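PDB 2EPG: tRNA-splicing ligase RtcB from Thermus thermophilus, which probably joins RNA ends bearing a 2',3'-cyclic phosphate or 3'-phosphate to 5'-hydroxyl ends, using GTP and manganese as an RtcB-family RNA ligase. Local coordinates for residues F216-Y221 with L479-V484; L113-L118 with K238-V243; H313-A318 with H329-L334; C109-L114 with L244-S249; F234-G239 with S391-G396. All coordinates share one frame; numbering follows the deposited sequence.

Contact 1 of 5, residues F216-Y221 with L479-V484; sequences FLEVQY and LRPLIV
With chi1 at 66°, CG of Tyr221 sits between its own backbone N and carbonyl carbon, which swings the ring alongside Arg480, whose chain runs extended in the same direction. CB of Arg480 lies over one ring face, 4.2 Å from the Tyr221 centroid, a CH-pi contact. Leu482 comes instead at the ring edge, in plane, with its CG 3.6 Å from Tyr221 CD1. The strands 216-225 and 474-486 pair antiparallel here through a classic beta bulge: Leu482 and Ile483 both face Val219, whose carbonyl O accepts from Leu482 N at 2.8 Å and from Ile483 N at 3.2 Å, both in the carbonyl plane. Val219 N returns a bond to Ile483 O. On the other face of the sheet, Gln220 NE2 donates to the anti lone pair of Glu218 OE2 (2.9 Å), while Gln220 OE1 takes a hydrogen bond from Thr242 OG1 on the next strand. Pro481 CB packs against the Glu218 carboxylate, 3.5 Å from OE2; Glu218 belongs to the predicted GMP site.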
# COMPACT_ATOMS: atom_id res chain seq x y z
N PHE A 216 -11.60 0.81 5.00
CA PHE A 216 -12.87 0.16 4.74
C PHE A 216 -12.67 -1.17 4.05
O PHE A 216 -11.55 -1.60 3.76
CB PHE A 216 -13.71 1.05 3.83
CG PHE A 216 -13.03 1.36 2.53
CD1 PHE A 216 -13.18 0.53 1.43
CD2 PHE A 216 -12.16 2.44 2.43
CE1 PHE A 216 -12.46 0.74 0.26
CE2 PHE A 216 -11.43 2.67 1.26
CZ PHE A 216 -11.59 1.82 0.17
N LEU A 217 -13.79 -1.82 3.79
CA LEU A 217 -13.80 -3.08 3.11
C LEU A 217 -14.98 -2.95 2.15
O LEU A 217 -16.00 -2.38 2.52
CB LEU A 217 -14.03 -4.17 4.14
CG LEU A 217 -14.59 -5.55 3.83
CD1 LEU A 217 -14.31 -6.46 5.02
CD2 LEU A 217 -16.08 -5.46 3.55
N GLU A 218 -14.83 -3.39 0.91
CA GLU A 218 -15.97 -3.33 0.02
C GLU A 218 -16.11 -4.54 -0.89
O GLU A 218 -15.12 -5.12 -1.36
CB GLU A 218 -16.02 -2.01 -0.79
CG GLU A 218 -14.79 -1.57 -1.53
CD GLU A 218 -15.02 -0.28 -2.33
OE1 GLU A 218 -15.57 0.70 -1.78
OE2 GLU A 218 -14.64 -0.26 -3.51
N VAL A 219 -17.37 -4.95 -1.06
CA VAL A 219 -17.71 -6.05 -1.95
C VAL A 219 -17.99 -5.32 -3.26
O VAL A 219 -18.75 -4.35 -3.28
CB VAL A 219 -18.99 -6.76 -1.50
CG1 VAL A 219 -19.25 -7.97 -2.41
CG2 VAL A 219 -18.87 -7.19 -0.05
N GLN A 220 -17.36 -5.78 -4.34
CA GLN A 220 -17.49 -5.12 -5.63
C GLN A 220 -17.65 -6.16 -6.73
O GLN A 220 -17.67 -7.39 -6.48
CB GLN A 220 -16.21 -4.32 -5.94
CG GLN A 220 -15.41 -3.82 -4.72
CD GLN A 220 -13.90 -3.69 -4.97
OE1 GLN A 220 -13.20 -4.70 -5.20
NE2 GLN A 220 -13.40 -2.47 -4.94
N TYR A 221 -17.78 -5.68 -7.95
CA TYR A 221 -17.84 -6.57 -9.09
C TYR A 221 -16.97 -5.96 -10.18
O TYR A 221 -16.79 -4.75 -10.24
CB TYR A 221 -19.29 -6.80 -9.58
CG TYR A 221 -20.01 -5.60 -10.16
CD1 TYR A 221 -20.74 -4.73 -9.34
CD2 TYR A 221 -19.97 -5.34 -11.53
CE1 TYR A 221 -21.42 -3.64 -9.88
CE2 TYR A 221 -20.64 -4.26 -12.08
CZ TYR A 221 -21.37 -3.42 -11.25
OH TYR A 221 -22.03 -2.35 -11.80
N LEU A 479 -13.12 -2.08 -10.95
CA LEU A 479 -14.04 -2.64 -9.97
C LEU A 479 -15.04 -1.59 -9.47
O LEU A 479 -14.65 -0.48 -9.11
CB LEU A 479 -13.23 -3.16 -8.77
CG LEU A 479 -12.35 -4.42 -8.81
CD1 LEU A 479 -12.11 -4.90 -10.21
CD2 LEU A 479 -11.05 -4.14 -8.06
N ARG A 480 -16.32 -1.96 -9.44
CA ARG A 480 -17.36 -1.05 -8.96
C ARG A 480 -17.89 -1.59 -7.62
O ARG A 480 -18.19 -2.78 -7.49
CB ARG A 480 -18.47 -0.95 -10.01
CG ARG A 480 -19.52 0.09 -9.68
CD ARG A 480 -20.33 0.49 -10.91
NE ARG A 480 -21.20 1.61 -10.58
CZ ARG A 480 -22.25 1.52 -9.77
NH1 ARG A 480 -22.99 2.60 -9.52
NH2 ARG A 480 -22.59 0.35 -9.24
N PRO A 481 -18.00 -0.72 -6.61
CA PRO A 481 -18.50 -1.14 -5.29
C PRO A 481 -20.00 -1.38 -5.20
O PRO A 481 -20.79 -0.72 -5.89
CB PRO A 481 -18.07 0.00 -4.38
CG PRO A 481 -18.19 1.19 -5.28
CD PRO A 481 -17.63 0.70 -6.60
N LEU A 482 -20.39 -2.34 -4.36
CA LEU A 482 -21.78 -2.69 -4.13
C LEU A 482 -22.11 -2.49 -2.66
O LEU A 482 -23.19 -2.02 -2.32
CB LEU A 482 -22.04 -4.16 -4.48
CG LEU A 482 -22.05 -4.57 -5.95
CD1 LEU A 482 -21.85 -6.06 -6.05
CD2 LEU A 482 -23.36 -4.14 -6.59
N ILE A 483 -21.16 -2.89 -1.81
CA ILE A 483 -21.30 -2.78 -0.36
C ILE A 483 -20.06 -2.15 0.25
O ILE A 483 -18.94 -2.58 -0.05
CB ILE A 483 -21.47 -4.15 0.32
CG1 ILE A 483 -22.70 -4.87 -0.20
CG2 ILE A 483 -21.57 -3.95 1.83
CD1 ILE A 483 -22.81 -6.31 0.32
N VAL A 484 -20.25 -1.17 1.11
CA VAL A 484 -19.14 -0.51 1.77
C VAL A 484 -19.28 -0.64 3.28
O VAL A 484 -20.31 -0.26 3.85
CB VAL A 484 -19.07 1.00 1.39
CG1 VAL A 484 -18.02 1.69 2.25
CG2 VAL A 484 -18.70 1.17 -0.09

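Contact 2 of 5, residues L113-L118 with K238-V243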
# COMPACT_ATOMS: atom_id res chain seq x y z
N LEU A 113 -7.01 -7.76 -2.12
CA LEU A 113 -8.15 -8.00 -2.99
C LEU A 113 -8.43 -9.51 -3.06
O LEU A 113 -7.55 -10.30 -3.43
CB LEU A 113 -7.90 -7.47 -4.41
CG LEU A 113 -9.07 -7.64 -5.40
CD1 LEU A 113 -10.27 -6.79 -4.96
CD2 LEU A 113 -8.65 -7.18 -6.78
N LEU A 114 -9.65 -9.88 -2.69
CA LEU A 114 -10.08 -11.27 -2.76
C LEU A 114 -10.89 -11.37 -4.07
O LEU A 114 -11.63 -10.44 -4.41
CB LEU A 114 -10.97 -11.64 -1.56
CG LEU A 114 -10.44 -11.45 -0.13
CD1 LEU A 114 -11.46 -11.96 0.89
CD2 LEU A 114 -9.13 -12.20 0.02
N ALA A 115 -10.74 -12.49 -4.77
CA ALA A 115 -11.47 -12.73 -6.02
C ALA A 115 -12.28 -14.01 -5.82
O ALA A 115 -11.73 -15.03 -5.42
CB ALA A 115 -10.48 -12.91 -7.17
N SER A 116 -13.57 -13.97 -6.12
CA SER A 116 -14.43 -15.14 -5.92
C SER A 116 -14.92 -15.80 -7.21
O SER A 116 -14.65 -15.31 -8.31
CB SER A 116 -15.65 -14.74 -5.11
OG SER A 116 -16.56 -14.04 -5.94
N HIS A 117 -15.63 -16.92 -7.05
CA HIS A 117 -16.22 -17.65 -8.17
C HIS A 117 -17.61 -17.10 -8.48
O HIS A 117 -18.22 -17.48 -9.47
CB HIS A 117 -16.39 -19.14 -7.85
CG HIS A 117 -15.11 -19.91 -7.86
ND1 HIS A 117 -14.94 -21.08 -7.15
CD2 HIS A 117 -13.94 -19.69 -8.51
CE1 HIS A 117 -13.73 -21.55 -7.36
NE2 HIS A 117 -13.10 -20.73 -8.19
N LEU A 118 -18.11 -16.21 -7.63
CA LEU A 118 -19.45 -15.65 -7.80
C LEU A 118 -19.56 -14.50 -8.79
O LEU A 118 -18.63 -13.73 -9.00
CB LEU A 118 -19.99 -15.19 -6.44
CG LEU A 118 -20.19 -16.31 -5.42
CD1 LEU A 118 -20.26 -15.75 -4.00
CD2 LEU A 118 -21.45 -17.08 -5.77
N LYS A 238 -15.27 -10.21 -16.09
CA LYS A 238 -16.34 -9.24 -15.94
C LYS A 238 -17.54 -9.86 -15.24
O LYS A 238 -17.91 -11.01 -15.50
CB LYS A 238 -16.73 -8.69 -17.32
CG LYS A 238 -17.79 -7.59 -17.29
CD LYS A 238 -17.90 -6.93 -18.65
CE LYS A 238 -19.07 -5.98 -18.72
NZ LYS A 238 -19.09 -5.30 -20.03
N GLY A 239 -18.13 -9.10 -14.31
CA GLY A 239 -19.27 -9.61 -13.57
C GLY A 239 -18.83 -10.35 -12.33
O GLY A 239 -19.63 -10.66 -11.45
N GLN A 240 -17.54 -10.62 -12.22
CA GLN A 240 -17.02 -11.34 -11.06
C GLN A 240 -17.06 -10.51 -9.77
O GLN A 240 -16.77 -9.31 -9.76
CB GLN A 240 -15.60 -11.80 -11.35
CG GLN A 240 -14.90 -12.45 -10.17
CD GLN A 240 -13.43 -12.58 -10.45
OE1 GLN A 240 -12.87 -11.80 -11.21
NE2 GLN A 240 -12.79 -13.57 -9.82
N VAL A 241 -17.43 -11.17 -8.67
CA VAL A 241 -17.52 -10.52 -7.35
C VAL A 241 -16.13 -10.48 -6.67
O VAL A 241 -15.43 -11.49 -6.61
CB VAL A 241 -18.52 -11.28 -6.42
CG1 VAL A 241 -18.44 -10.73 -5.00
CG2 VAL A 241 -19.94 -11.12 -6.93
N THR A 242 -15.74 -9.31 -6.17
CA THR A 242 -14.46 -9.20 -5.46
C THR A 242 -14.70 -8.46 -4.14
O THR A 242 -15.75 -7.85 -3.93
CB THR A 242 -13.38 -8.43 -6.28
OG1 THR A 242 -13.80 -7.07 -6.48
CG2 THR A 242 -13.16 -9.08 -7.65
N VAL A 243 -13.71 -8.55 -3.26
CA VAL A 243 -13.77 -7.87 -1.98
C VAL A 243 -12.42 -7.18 -1.77
O VAL A 243 -11.37 -7.83 -1.78
CB VAL A 243 -14.04 -8.88 -0.84
CG1 VAL A 243 -14.14 -8.13 0.50
CG2 VAL A 243 -15.33 -9.67 -1.13
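Val241 O is gripped twice by Ser116: the backbone N approaches nearly along the carbonyl direction at 3.1 Å, and the hydroxyl OG donates at 2.9 Å from above the carbonyl plane. This is where the antiparallel pairing of strands 110-119 and 240-247 gives way to a corner at His117. Ser116 OG, placed between its own N and carbonyl carbon by a chi1 of 76°, also accepts from Leu118 N, forming an ST turn. Beyond that turn Leu118 O receives Val241 N at 2.8 Å, and Leu118 CB packs on Val241 CG2. Further back, Leu114 N and Val243 O meet at 2.8 Å in an almost straight bond (175°) and Val243 N returns one to Leu114 O. On the face carrying Ala115 and Thr242, Leu113 CD1 lies 3.8 Å from Thr242 CB; the Thr242 hydroxyl is bonded to Gln220. Gln240 stretches its extended chain across the corner, and its NE2 donates to Ser116 O at 3.0 Å, with that oxygen in the amide plane.

Contact 3 of 5, residues H313-A318 with H329-L334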
# COMPACT_ATOMS: atom_id res chain seq x y z
N HIS A 313 -10.21 -13.62 6.62
CA HIS A 313 -10.78 -14.83 7.21
C HIS A 313 -12.23 -14.57 7.60
O HIS A 313 -13.12 -15.38 7.32
CB HIS A 313 -9.97 -15.27 8.45
CG HIS A 313 -10.50 -16.52 9.10
ND1 HIS A 313 -10.38 -17.77 8.52
CD2 HIS A 313 -11.17 -16.70 10.26
CE1 HIS A 313 -10.95 -18.67 9.30
NE2 HIS A 313 -11.44 -18.05 10.36
N PHE A 314 -12.48 -13.42 8.24
CA PHE A 314 -13.83 -13.04 8.64
C PHE A 314 -14.72 -12.79 7.43
O PHE A 314 -15.92 -13.02 7.50
CB PHE A 314 -13.83 -11.76 9.51
CG PHE A 314 -13.04 -11.87 10.79
CD1 PHE A 314 -12.87 -13.10 11.42
CD2 PHE A 314 -12.51 -10.72 11.38
CE1 PHE A 314 -12.16 -13.19 12.64
CE2 PHE A 314 -11.81 -10.79 12.59
CZ PHE A 314 -11.63 -12.04 13.22
N VAL A 315 -14.15 -12.30 6.34
CA VAL A 315 -14.95 -12.04 5.16
C VAL A 315 -15.47 -13.38 4.65
O VAL A 315 -16.65 -13.52 4.32
CB VAL A 315 -14.14 -11.33 4.05
CG1 VAL A 315 -14.87 -11.41 2.71
CG2 VAL A 315 -13.92 -9.86 4.44
N ARG A 316 -14.59 -14.38 4.59
CA ARG A 316 -15.02 -15.69 4.15
C ARG A 316 -16.14 -16.17 5.08
O ARG A 316 -17.14 -16.71 4.59
CB ARG A 316 -13.84 -16.67 4.17
CG ARG A 316 -12.85 -16.40 3.04
CD ARG A 316 -11.52 -17.12 3.21
NE ARG A 316 -10.65 -16.91 2.05
CZ ARG A 316 -9.33 -16.98 2.10
NH1 ARG A 316 -8.61 -16.78 1.00
NH2 ARG A 316 -8.73 -17.23 3.25
N GLU A 317 -16.01 -15.94 6.39
CA GLU A 317 -17.03 -16.37 7.34
C GLU A 317 -18.36 -15.68 7.08
O GLU A 317 -19.43 -16.26 7.28
CB GLU A 317 -16.59 -16.11 8.78
CG GLU A 317 -15.34 -16.87 9.20
CD GLU A 317 -14.98 -16.67 10.67
OE1 GLU A 317 -15.21 -15.55 11.18
OE2 GLU A 317 -14.46 -17.62 11.29
N ALA A 318 -18.31 -14.43 6.64
CA ALA A 318 -19.53 -13.71 6.36
C ALA A 318 -20.23 -14.28 5.12
O ALA A 318 -21.45 -14.41 5.11
CB ALA A 318 -19.24 -12.23 6.18
N HIS A 329 -18.30 -19.64 -3.01
CA HIS A 329 -17.62 -18.36 -3.09
C HIS A 329 -16.18 -18.42 -3.55
O HIS A 329 -15.72 -17.50 -4.21
CB HIS A 329 -17.75 -17.59 -1.76
CG HIS A 329 -17.00 -18.18 -0.61
ND1 HIS A 329 -15.63 -18.31 -0.59
CD2 HIS A 329 -17.42 -18.59 0.62
CE1 HIS A 329 -15.24 -18.77 0.58
NE2 HIS A 329 -16.31 -18.95 1.34
N GLY A 330 -15.48 -19.50 -3.24
CA GLY A 330 -14.09 -19.63 -3.65
C GLY A 330 -13.28 -18.34 -3.53
O GLY A 330 -12.54 -18.00 -4.45
N LEU A 331 -13.41 -17.63 -2.40
CA LEU A 331 -12.70 -16.38 -2.17
C LEU A 331 -11.18 -16.56 -1.99
O LEU A 331 -10.70 -16.90 -0.91
CB LEU A 331 -13.29 -15.67 -0.95
CG LEU A 331 -14.58 -14.90 -1.24
CD1 LEU A 331 -15.40 -14.72 0.04
CD2 LEU A 331 -14.23 -13.55 -1.87
N ARG A 332 -10.43 -16.32 -3.05
CA ARG A 332 -8.99 -16.47 -2.97
C ARG A 332 -8.32 -15.12 -2.95
O ARG A 332 -8.89 -14.14 -3.42
CB ARG A 332 -8.46 -17.26 -4.17
CG ARG A 332 -9.12 -18.62 -4.38
CD ARG A 332 -8.48 -19.32 -5.57
NE ARG A 332 -9.28 -20.43 -6.07
CZ ARG A 332 -8.98 -21.10 -7.18
NH1 ARG A 332 -9.76 -22.10 -7.59
NH2 ARG A 332 -7.90 -20.77 -7.89
N VAL A 333 -7.10 -15.07 -2.41
CA VAL A 333 -6.34 -13.84 -2.39
C VAL A 333 -5.75 -13.65 -3.80
O VAL A 333 -4.95 -14.47 -4.26
CB VAL A 333 -5.19 -13.92 -1.37
CG1 VAL A 333 -4.34 -12.65 -1.44
CG2 VAL A 333 -5.77 -14.10 0.07
N LEU A 334 -6.18 -12.60 -4.49
CA LEU A 334 -5.64 -12.31 -5.82
C LEU A 334 -4.26 -11.72 -5.52
O LEU A 334 -3.24 -12.19 -6.04
CB LEU A 334 -6.54 -11.32 -6.54
CG LEU A 334 -6.20 -11.06 -8.01
CD1 LEU A 334 -7.45 -10.61 -8.74
CD2 LEU A 334 -5.08 -10.01 -8.11
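A helix-to-strand connection is fastened here: the long helix 288-321 presents Arg316 to the chain that leaves the short helix 326-329 and enters strand 332-347. Arg316 meets Leu331 O side-on, with NE at 3.0 Å and NH1 at 2.8 Å, both donating to that one oxygen, which lies close to the guanidinium plane. The arginine side chain is extended from CG to NE and slides past Leu331 in the opposite direction, CG of Arg316 coming 4.1 Å from Leu331 CB. His329 crosses Arg316 at about a right angle, and CE1 of the imidazole is 4.2 Å from Arg316 CG. The ring is fixed at both nitrogens: Leu331 N donates to His329 ND1 at 2.9 Å, in the ring plane, bridging Gly330, which leaves the helix with positive phi, and NE2 is hydrogen-bonded to Glu320. One residue before Arg316 on the helix, Val315 CG1 touches Leu331 CD1. The far end of the guanidinium forms a salt bridge from NH2 to Asp177 and a cation-pi contact with Tyr174. A methionine in place of Arg316 would probably leave Leu331 O without its two donors and Asp177 without its counter-charge. Leu331 also packs on Ser116 and Phe319, and the segment 329-334 borders strand 110-119 through backbone bonds of Arg332 and Leu334, while Arg316 and Val315 reach it from helix 288-321.

Contact 4 of 5, residues C109-L114 with L244-S249; sequences CGVRLL and LIHTGS
Cys109 SG comes at the edge of the His246 imidazole, in the ring plane, 3.3 Å from CE1, while Val111 CG2 stands over one face of the same ring at its rim. His246 shares a sheet face with Val111, Leu113 and Leu244; with CG anti to the backbone N (chi1 -166°) its ring is turned so that CE1 meets the sulfur. Further along that face Val111 and Leu244 cross at a slant, with Val111 CG1 3.5 Å from Leu244 CG, and Leu113 CD1 rests on Leu244 CB at 4.0 Å. On the other face the CB atoms of Arg112 and Ile245 lie 4.2 Å apart, but the arginine then leads off to a salt bridge with Asp336. The backbones pair in regular antiparallel fashion: Arg112 N donates to Ile245 O at 2.9 Å and Ile245 N to Arg112 O at 2.8 Å. Past the last pair, Cys109 and Gly248 press together, CA to CA at 3.5 Å, where a side chain on Gly248 would clash. His246 is a predicted ligand of the second manganese ion, yet its buried ND1 has no partner in the model; the thiol at its edge also touches His215, predicted for the first ion, and so lies between two metal-site histidines.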
# COMPACT_ATOMS: atom_id res chain seq x y z
N CYS A 109 -0.05 0.55 5.56
CA CYS A 109 -1.47 0.75 5.33
C CYS A 109 -1.43 0.15 3.92
O CYS A 109 -0.52 0.47 3.13
CB CYS A 109 -1.80 2.25 5.23
SG CYS A 109 -3.45 2.61 4.52
N GLY A 110 -2.36 -0.73 3.61
CA GLY A 110 -2.31 -1.35 2.30
C GLY A 110 -3.63 -1.89 1.82
O GLY A 110 -4.68 -1.57 2.39
N VAL A 111 -3.57 -2.74 0.81
CA VAL A 111 -4.77 -3.28 0.21
C VAL A 111 -4.71 -4.77 -0.08
O VAL A 111 -3.70 -5.27 -0.56
CB VAL A 111 -5.07 -2.56 -1.14
CG1 VAL A 111 -6.42 -2.98 -1.67
CG2 VAL A 111 -4.98 -1.05 -0.95
N ARG A 112 -5.80 -5.47 0.19
CA ARG A 112 -5.89 -6.87 -0.15
C ARG A 112 -7.14 -7.02 -1.03
O ARG A 112 -8.19 -6.44 -0.72
CB ARG A 112 -6.05 -7.77 1.08
CG ARG A 112 -6.37 -9.21 0.68
CD ARG A 112 -6.33 -10.23 1.81
NE ARG A 112 -5.00 -10.41 2.41
CZ ARG A 112 -4.64 -11.52 3.05
NH1 ARG A 112 -3.44 -11.65 3.59
NH2 ARG A 112 -5.48 -12.54 3.11
N LEU A 113 -7.01 -7.76 -2.12
CA LEU A 113 -8.15 -8.00 -2.99
C LEU A 113 -8.43 -9.51 -3.06
O LEU A 113 -7.55 -10.30 -3.43
CB LEU A 113 -7.90 -7.47 -4.41
CG LEU A 113 -9.07 -7.64 -5.40
CD1 LEU A 113 -10.27 -6.79 -4.96
CD2 LEU A 113 -8.65 -7.18 -6.78
N LEU A 114 -9.65 -9.88 -2.69
CA LEU A 114 -10.08 -11.27 -2.76
C LEU A 114 -10.89 -11.37 -4.07
O LEU A 114 -11.63 -10.44 -4.41
CB LEU A 114 -10.97 -11.64 -1.56
CG LEU A 114 -10.44 -11.45 -0.13
CD1 LEU A 114 -11.46 -11.96 0.89
CD2 LEU A 114 -9.13 -12.20 0.02
N LEU A 244 -12.45 -5.86 -1.59
CA LEU A 244 -11.23 -5.10 -1.40
C LEU A 244 -11.14 -4.62 0.05
O LEU A 244 -12.06 -3.96 0.55
CB LEU A 244 -11.18 -3.91 -2.37
CG LEU A 244 -9.88 -3.10 -2.44
CD1 LEU A 244 -9.70 -2.47 -3.84
CD2 LEU A 244 -9.90 -2.02 -1.36
N ILE A 245 -10.04 -4.97 0.72
CA ILE A 245 -9.79 -4.62 2.12
C ILE A 245 -8.68 -3.56 2.18
O ILE A 245 -7.57 -3.78 1.72
CB ILE A 245 -9.33 -5.86 2.92
CG1 ILE A 245 -10.40 -6.95 2.85
CG2 ILE A 245 -9.04 -5.47 4.36
CD1 ILE A 245 -9.89 -8.36 3.23
N HIS A 246 -9.01 -2.41 2.77
CA HIS A 246 -8.09 -1.29 2.88
C HIS A 246 -7.90 -0.95 4.34
O HIS A 246 -8.82 -0.44 5.00
CB HIS A 246 -8.68 -0.07 2.17
CG HIS A 246 -7.69 1.03 1.93
ND1 HIS A 246 -6.72 1.37 2.85
CD2 HIS A 246 -7.54 1.88 0.89
CE1 HIS A 246 -6.01 2.39 2.39
NE2 HIS A 246 -6.49 2.71 1.20
N THR A 247 -6.70 -1.24 4.86
CA THR A 247 -6.37 -0.96 6.24
C THR A 247 -4.88 -1.21 6.48
O THR A 247 -4.18 -1.78 5.62
CB THR A 247 -7.22 -1.79 7.22
OG1 THR A 247 -6.95 -1.35 8.56
CG2 THR A 247 -6.90 -3.28 7.10
N GLY A 248 -4.39 -0.80 7.66
CA GLY A 248 -2.98 -0.95 7.96
C GLY A 248 -2.58 -1.50 9.32
O GLY A 248 -3.18 -2.45 9.81
N SER A 249 -1.54 -0.90 9.90
CA SER A 249 -1.03 -1.35 11.20
C SER A 249 -1.78 -0.71 12.37
O SER A 249 -1.41 -0.90 13.54
CB SER A 249 0.48 -1.09 11.31
OG SER A 249 0.81 0.25 10.98

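Contact 5 of 5, residues F234-G239 with S391-G396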
# COMPACT_ATOMS: atom_id res chain seq x y z
N PHE A 234 -4.58 -13.29 -13.70
CA PHE A 234 -4.95 -12.88 -12.33
C PHE A 234 -6.27 -13.52 -11.89
O PHE A 234 -6.69 -13.33 -10.75
CB PHE A 234 -5.14 -11.35 -12.21
CG PHE A 234 -3.87 -10.55 -12.31
CD1 PHE A 234 -2.62 -11.17 -12.33
CD2 PHE A 234 -3.93 -9.16 -12.41
CE1 PHE A 234 -1.45 -10.43 -12.46
CE2 PHE A 234 -2.77 -8.40 -12.54
CZ PHE A 234 -1.52 -9.03 -12.56
N GLY A 235 -6.92 -14.25 -12.80
CA GLY A 235 -8.18 -14.88 -12.45
C GLY A 235 -9.33 -13.89 -12.32
O GLY A 235 -10.18 -14.03 -11.44
N LEU A 236 -9.34 -12.87 -13.17
CA LEU A 236 -10.39 -11.86 -13.16
C LEU A 236 -11.30 -11.99 -14.39
O LEU A 236 -10.84 -12.33 -15.47
CB LEU A 236 -9.77 -10.46 -13.16
CG LEU A 236 -9.18 -9.92 -11.85
CD1 LEU A 236 -8.44 -8.60 -12.10
CD2 LEU A 236 -10.33 -9.73 -10.84
N PHE A 237 -12.59 -11.73 -14.21
CA PHE A 237 -13.55 -11.75 -15.32
C PHE A 237 -14.69 -10.77 -15.03
O PHE A 237 -15.03 -10.52 -13.88
CB PHE A 237 -14.08 -13.17 -15.60
CG PHE A 237 -14.88 -13.77 -14.48
CD1 PHE A 237 -16.26 -13.61 -14.43
CD2 PHE A 237 -14.26 -14.54 -13.50
CE1 PHE A 237 -17.02 -14.21 -13.42
CE2 PHE A 237 -15.01 -15.14 -12.48
CZ PHE A 237 -16.39 -14.98 -12.45
N LYS A 238 -15.27 -10.21 -16.09
CA LYS A 238 -16.34 -9.24 -15.94
C LYS A 238 -17.54 -9.86 -15.24
O LYS A 238 -17.91 -11.01 -15.50
CB LYS A 238 -16.73 -8.69 -17.32
CG LYS A 238 -17.79 -7.59 -17.29
CD LYS A 238 -17.90 -6.93 -18.65
CE LYS A 238 -19.07 -5.98 -18.72
NZ LYS A 238 -19.09 -5.30 -20.03
N GLY A 239 -18.13 -9.10 -14.31
CA GLY A 239 -19.27 -9.61 -13.57
C GLY A 239 -18.83 -10.35 -12.33
O GLY A 239 -19.63 -10.66 -11.45
N SER A 391 -12.34 1.14 -8.35
CA SER A 391 -11.04 0.64 -7.95
C SER A 391 -10.46 0.07 -9.23
O SER A 391 -11.22 -0.29 -10.14
CB SER A 391 -11.17 -0.46 -6.90
OG SER A 391 -11.33 0.11 -5.62
N TYR A 392 -9.15 -0.01 -9.33
CA TYR A 392 -8.55 -0.56 -10.54
C TYR A 392 -7.50 -1.62 -10.19
O TYR A 392 -6.95 -1.64 -9.09
CB TYR A 392 -7.88 0.54 -11.38
CG TYR A 392 -8.82 1.65 -11.86
CD1 TYR A 392 -9.25 2.66 -11.00
CD2 TYR A 392 -9.29 1.67 -13.17
CE1 TYR A 392 -10.12 3.65 -11.42
CE2 TYR A 392 -10.17 2.67 -13.61
CZ TYR A 392 -10.57 3.65 -12.73
OH TYR A 392 -11.44 4.61 -13.16
N VAL A 393 -7.26 -2.52 -11.13
CA VAL A 393 -6.24 -3.53 -10.97
C VAL A 393 -5.31 -3.27 -12.16
O VAL A 393 -5.76 -3.25 -13.32
CB VAL A 393 -6.80 -4.96 -11.09
CG1 VAL A 393 -5.66 -5.96 -10.99
CG2 VAL A 393 -7.84 -5.22 -9.97
N LEU A 394 -4.03 -3.02 -11.87
CA LEU A 394 -3.04 -2.78 -12.91
C LEU A 394 -2.05 -3.93 -12.80
O LEU A 394 -2.22 -4.81 -11.95
CB LEU A 394 -2.31 -1.45 -12.67
CG LEU A 394 -3.20 -0.24 -12.33
CD1 LEU A 394 -2.33 0.99 -12.06
CD2 LEU A 394 -4.16 0.03 -13.47
N ALA A 395 -1.04 -3.94 -13.66
CA ALA A 395 0.00 -4.95 -13.60
C ALA A 395 1.33 -4.20 -13.70
O ALA A 395 1.43 -3.20 -14.41
CB ALA A 395 -0.14 -5.94 -14.76
N GLY A 396 2.34 -4.69 -12.97
CA GLY A 396 3.65 -4.06 -12.99
C GLY A 396 4.34 -4.23 -14.33
O GLY A 396 4.08 -5.19 -15.05
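Val393 CG1 is the meeting point of two side chains, one from the helix end and one from the loop after it: Phe234 CD2 lies 3.9 Å away, and Leu236 CD1 reaches it tip to tip at 4.0 Å. Leu236 CD1 is equally close to the other branch, Val393 CG2, and so sits across the fork of the valine. The Phe234 ring slides past Val393 in the opposite direction and carries on along the strand. Its CE2 brings the ring edge to Leu394 O at 3.7 Å, and its CZ comes 4.0 Å from Ala395 CB. No hydrogen bond joins the two segments; the contact is apolar packing. A chi1 of -70° sets the Phe234 ring anti to its carbonyl carbon and directs it at the strand. Replacing Phe234 with a serine would probably open a gap beside Val393 and Ala395 and take away the edge-to-face partner of Tyr374. Further out, Gln240 steadies the loop, its NE2 bonded to Gly235 O and its OE1 to Phe237 N. Val393 is held from its own side by a backbone bond to Val476 of strand 474-486 and by packing against Leu479. Gly235, with positive phi, closes helix 228-234 in a Schellman motif, so the arrangement is a helix C-terminus and its exit loop packed on strand 391-395, whose first residue, Ser391, is a predicted GMP ligand.

How the contacts relate
All five contacts are largely buried, but contact 4 lies nearest the middle of the chain, about 8 Å between centres, against 17 to 20 Å for the others. Contacts 2 and 4 are two lengths of one ladder, strands 110-119 and 240-247, sharing Leu113 and Leu114: contact 4 ends among predicted manganese ligands, contact 2 at a polar corner. Contact 1 adds strand 216-225 beside 240-247, through Gln220 N to Thr242 O, and contact 3 ties in strand 332-347 on the far flank of 110-119. Backbone pairing dominates contacts 1, 2 and 4; contact 3 relies on a buried arginine and contact 5 on apolar side chains, with Val393 touching both Leu113 and Leu479.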